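Local coordinates for cystathionine beta-lyase family protein, YNBB B.subtilis ortholog (Clostridium acetobutylicum, PDB 3HVY), which carries covalently bound pyridoxal phosphate and is probably a carbon-sulfur lyase of the methionine gamma-lyase family, putatively involved in aluminium resistance, at residues E18-L23 and I420-L425. Sequence-based numbering, arbitrary orientation. Where two conformers were deposited one is given.
Sequences ERVLEL and IALSKL
Ser423 OG meets the isopropyl group of Val20 at the contact between the start of helix 18-55 and the C-terminal end of the chain, at the periphery of what is probably the smaller domain of this PLP-dependent aminotransferase-type (fold type I) enzyme, about 28 Å from centre of contact to centre of chain. In the conformer described, Ser423 OG lies over the fork of the valine, nearly equidistant from Val20 CG1 and CG2 (3.6 Å each) and Val20 CB (3.7 Å). These are van der Waals approaches; the polar need of OG is met by a hydrogen bond with Leu419 O, one turn back on helix 411-422. The chi1 of -63° turns OG back toward its own helix for that bond and leaves it lying against Val20.

Leu422 continues the contact on the apolar side. Its CG stands anti to the backbone N (chi1 180°), which carries the branch out toward helix 18-55, where Leu422 CG lies 4.2 Å from Val20 CG2. Helix 287-317 lines this seam through Ile314, touched by both Leu422 and Leu23, while Ile426 packs against Val20 and Leu23. Helix 18-55 is thereby joined to the chain's last residues. Leu23 makes the looser end of the patch, its CD1 4.4 Å from Leu422 CD2.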
loop_
_atom_site.group_PDB
_atom_site.type_symbol
_atom_site.label_atom_id
_atom_site.label_comp_id
_atom_site.label_asym_id
_atom_site.label_seq_id
_atom_site.Cartn_x
_atom_site.Cartn_y
_atom_site.Cartn_z
ATOM N N GLU D 18 14.146 31.604 -30.881
ATOM C CA GLU D 18 14.423 32.895 -30.244
ATOM C C GLU D 18 13.175 33.753 -30.110
ATOM O O GLU D 18 13.053 34.471 -29.144
ATOM C CB GLU D 18 15.456 33.697 -31.046
ATOM C CG GLU D 18 16.904 33.183 -30.983
ATOM C CD GLU D 18 17.628 33.551 -29.677
ATOM O OE1 GLU D 18 16.992 34.103 -28.740
ATOM O OE2 GLU D 18 18.857 33.292 -29.604
ATOM N N ARG D 19 12.253 33.687 -31.073
ATOM C CA ARG D 19 11.045 34.474 -30.976
ATOM C C ARG D 19 10.279 34.052 -29.736
ATOM O O ARG D 19 9.778 34.902 -28.990
ATOM C CB ARG D 19 10.184 34.335 -32.238
ATOM C CG ARG D 19 8.971 35.291 -32.315
ATOM N N VAL D 20 10.153 32.740 -29.516
ATOM C CA VAL D 20 9.459 32.257 -28.340
ATOM C C VAL D 20 10.196 32.658 -27.047
ATOM O O VAL D 20 9.571 33.066 -26.023
ATOM C CB VAL D 20 9.181 30.743 -28.425
ATOM C CG1 VAL D 20 8.663 30.226 -27.058
ATOM C CG2 VAL D 20 8.135 30.471 -29.498
ATOM N N LEU D 21 11.521 32.563 -27.065
ATOM C CA LEU D 21 12.274 33.002 -25.893
ATOM C C LEU D 21 12.129 34.500 -25.630
ATOM O O LEU D 21 12.130 34.947 -24.473
ATOM C CB LEU D 21 13.748 32.586 -25.996
ATOM C CG LEU D 21 13.973 31.062 -25.939
ATOM C CD1 LEU D 21 15.381 30.717 -26.337
ATOM C CD2 LEU D 21 13.621 30.497 -24.577
ATOM N N GLU D 22 11.982 35.301 -26.672
ATOM C CA GLU D 22 11.759 36.729 -26.434
ATOM C C GLU D 22 10.371 36.929 -25.784
ATOM O O GLU D 22 10.227 37.748 -24.910
ATOM C CB GLU D 22 11.890 37.561 -27.721
ATOM N N LEU D 23 9.353 36.197 -26.228
ATOM C CA LEU D 23 8.010 36.327 -25.645
ATOM C C LEU D 23 8.034 35.912 -24.167
ATOM O O LEU D 23 7.387 36.538 -23.311
ATOM C CB LEU D 23 7.012 35.478 -26.440
ATOM C CG LEU D 23 6.710 36.007 -27.829
ATOM C CD1 LEU D 23 5.772 35.085 -28.595
ATOM C CD2 LEU D 23 6.135 37.413 -27.744
ATOM N N ILE D 420 7.166 24.814 -24.852
ATOM C CA ILE D 420 7.229 23.704 -25.776
ATOM C C ILE D 420 6.002 23.710 -26.669
ATOM O O ILE D 420 6.113 23.673 -27.877
ATOM C CB ILE D 420 7.360 22.348 -25.049
ATOM C CG1 ILE D 420 8.741 22.255 -24.432
ATOM C CG2 ILE D 420 7.139 21.183 -26.016
ATOM C CD1 ILE D 420 8.838 21.218 -23.291
ATOM N N ALA D 421 4.830 23.824 -26.078
ATOM C CA ALA D 421 3.615 23.877 -26.864
ATOM C C ALA D 421 3.579 25.080 -27.845
ATOM O O ALA D 421 3.229 24.935 -29.028
ATOM C CB ALA D 421 2.406 23.889 -25.933
ATOM N N LEU D 422 3.921 26.274 -27.360
ATOM C CA LEU D 422 3.889 27.478 -28.199
ATOM C C LEU D 422 4.864 27.396 -29.385
ATOM O O LEU D 422 4.579 27.916 -30.463
ATOM C CB LEU D 422 4.194 28.715 -27.341
ATOM C CG LEU D 422 4.217 30.089 -28.048
ATOM C CD1 LEU D 422 2.951 30.355 -28.899
ATOM C CD2 LEU D 422 4.466 31.242 -27.008
ATOM N N SER D 423 6.005 26.747 -29.168
ATOM C CA SER D 423 7.036 26.581 -30.203
ATOM C C SER D 423 6.595 25.634 -31.316
ATOM O O SER D 423 7.314 25.443 -32.288
ATOM C CB SER D 423 8.335 26.087 -29.589
ATOM O OG SER D 423 8.863 27.039 -28.679
ATOM N N LYS D 424 5.442 25.004 -31.142
ATOM C CA LYS D 424 4.803 24.279 -32.225
ATOM C C LYS D 424 3.877 25.167 -33.072
ATOM O O LYS D 424 3.407 24.743 -34.109
ATOM C CB LYS D 424 4.029 23.096 -31.688
ATOM C CG LYS D 424 4.859 22.220 -30.759
ATOM C CD LYS D 424 4.571 20.772 -30.847
ATOM C CE LYS D 424 3.191 20.512 -31.489
ATOM N NZ LYS D 424 2.609 19.129 -31.383
ATOM N N LEU D 425 3.592 26.387 -32.632
ATOM C CA LEU D 425 2.711 27.266 -33.393
ATOM C C LEU D 425 3.444 28.458 -34.003
ATOM O O LEU D 425 3.111 28.874 -35.122
ATOM C CB LEU D 425 1.560 27.811 -32.528
ATOM C CG LEU D 425 0.734 26.918 -31.629
ATOM C CD1 LEU D 425 -0.364 27.778 -31.003
ATOM C CD2 LEU D 425 0.170 25.701 -32.300
#